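Local atomic coordinates of ICChI, a glycosylated chitinase (Ipomoea carnea, PDB entry 6IDN), a protein that hydrolyses chitin as a family 18 glycoside hydrolase built on a TIM barrel, and also shows lysozyme activity. Residues I5-G8 with G12-S15. Residues are numbered along the deposited sequence; the frame is centred on the assembly and turned at random.
Sequences IYWG and GEGS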
loop_
_atom_site.group_PDB
_atom_site.type_symbol
_atom_site.label_atom_id
_atom_site.label_comp_id
_atom_site.label_asym_id
_atom_site.label_seq_id
_atom_site.Cartn_x
_atom_site.Cartn_y
_atom_site.Cartn_z
ATOM N N ILE A 5 -1.580 6.555 -3.033
ATOM C CA ILE A 5 -0.371 6.584 -3.846
ATOM C C ILE A 5 0.808 6.116 -3.014
ATOM O O ILE A 5 0.850 6.310 -1.798
ATOM C CB ILE A 5 -0.090 7.982 -4.441
ATOM C CG1 ILE A 5 0.922 7.848 -5.589
ATOM C CG2 ILE A 5 0.406 8.946 -3.354
ATOM C CD1 ILE A 5 0.766 8.866 -6.683
ATOM N N TYR A 6 1.783 5.505 -3.695
ATOM C CA TYR A 6 3.045 5.115 -3.078
ATOM C C TYR A 6 4.069 6.243 -3.153
ATOM O O TYR A 6 4.240 6.886 -4.194
ATOM C CB TYR A 6 3.610 3.862 -3.750
ATOM C CG TYR A 6 2.920 2.603 -3.288
ATOM C CD1 TYR A 6 1.730 2.192 -3.875
ATOM C CD2 TYR A 6 3.455 1.822 -2.270
ATOM C CE1 TYR A 6 1.080 1.061 -3.444
ATOM C CE2 TYR A 6 2.815 0.669 -1.838
ATOM C CZ TYR A 6 1.625 0.300 -2.436
ATOM O OH TYR A 6 0.963 -0.829 -2.012
ATOM N N TRP A 7 4.770 6.443 -2.045
ATOM C CA TRP A 7 5.833 7.430 -1.960
ATOM C C TRP A 7 7.018 6.795 -1.251
ATOM O O TRP A 7 6.849 5.929 -0.388
ATOM C CB TRP A 7 5.359 8.687 -1.216
ATOM C CG TRP A 7 6.412 9.737 -0.962
ATOM C CD1 TRP A 7 6.642 10.846 -1.711
ATOM C CD2 TRP A 7 7.346 9.794 0.137
ATOM N NE1 TRP A 7 7.670 11.595 -1.161
ATOM C CE2 TRP A 7 8.114 10.963 -0.028
ATOM C CE3 TRP A 7 7.605 8.967 1.235
ATOM C CZ2 TRP A 7 9.120 11.318 0.860
ATOM C CZ3 TRP A 7 8.606 9.321 2.115
ATOM C CH2 TRP A 7 9.349 10.486 1.924
ATOM N N GLY A 8 8.218 7.209 -1.645
ATOM C CA GLY A 8 9.417 6.773 -0.957
ATOM C C GLY A 8 10.516 6.242 -1.854
ATOM O O GLY A 8 11.686 6.245 -1.462
ATOM N N GLY A 12 13.600 12.106 -6.136
ATOM C CA GLY A 12 13.143 13.255 -6.889
ATOM C C GLY A 12 11.644 13.402 -7.036
ATOM O O GLY A 12 11.190 14.314 -7.736
ATOM N N GLU A 13 10.849 12.543 -6.397
ATOM C CA GLU A 13 9.401 12.621 -6.550
ATOM C C GLU A 13 8.768 13.716 -5.707
ATOM O O GLU A 13 7.542 13.861 -5.729
ATOM C CB GLU A 13 8.756 11.276 -6.211
ATOM C CG GLU A 13 8.729 10.949 -4.724
ATOM C CD GLU A 13 8.646 9.465 -4.485
ATOM O OE1 GLU A 13 7.975 8.781 -5.287
ATOM O OE2 GLU A 13 9.248 8.973 -3.502
ATOM N N GLY A 14 9.563 14.507 -4.997
ATOM C CA GLY A 14 9.027 15.518 -4.112
ATOM C C GLY A 14 8.971 15.038 -2.670
ATOM O O GLY A 14 9.018 13.840 -2.375
ATOM N N SER A 15 8.884 16.002 -1.755
ATOM C CA SER A 15 8.789 15.669 -0.342
ATOM C C SER A 15 7.417 15.080 -0.026
ATOM O O SER A 15 6.469 15.159 -0.816
ATOM C CB SER A 15 9.052 16.907 0.523
ATOM O OG SER A 15 7.995 17.847 0.411
#
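Where the first strand of the TIM barrel gives way to the loop before helix 16-21, W7 is hydrogen-bonded to G14 and G8 to E13, which links the end of the strand to the loop that follows it. The indole nitrogen of W7 donates to the carbonyl oxygen of G14, NE1 to O 2.9 Å, in a nearly straight bond (167° at the hydrogen). The acceptor lies close to the ring plane, at the edge of the indole. One face of the same ring is taken by E13, whose CG comes within 3.7 Å of W7 CD1 and whose OE2 sits 3.7 Å above the ring plane, toward its rim; carboxylate and indole planes are only 23° apart. With CG of W7 anti to the backbone nitrogen (chi1 175°), the indole is directed toward the loop, between strand 27-36 and helix 16-21, where it touches I28, I30, L16 and T19.

The same carboxylate receives the first N-H beyond the strand: G8 N donates to E13 OE2 at 2.8 Å, approaching from above the carboxylate plane. A chain extended beyond CG lets E13 span the distance from the loop. Together with G8 N, H49 NE2, also hydrogen-bonded to OE2, would tend to stabilise the charged form of this buried acid; the H49 ring also meets that of W7. Such a βα connection belongs to the end of the barrel that in family 18 enzymes carries the substrate cleft. A leucine in place of W7 would probably leave the G14 carbonyl without its indole donor and E13 without the flat surface beneath its carboxylate. On the barrel side, neighbouring Y6 turns the other way, its hydroxyl hydrogen-bonded to D123.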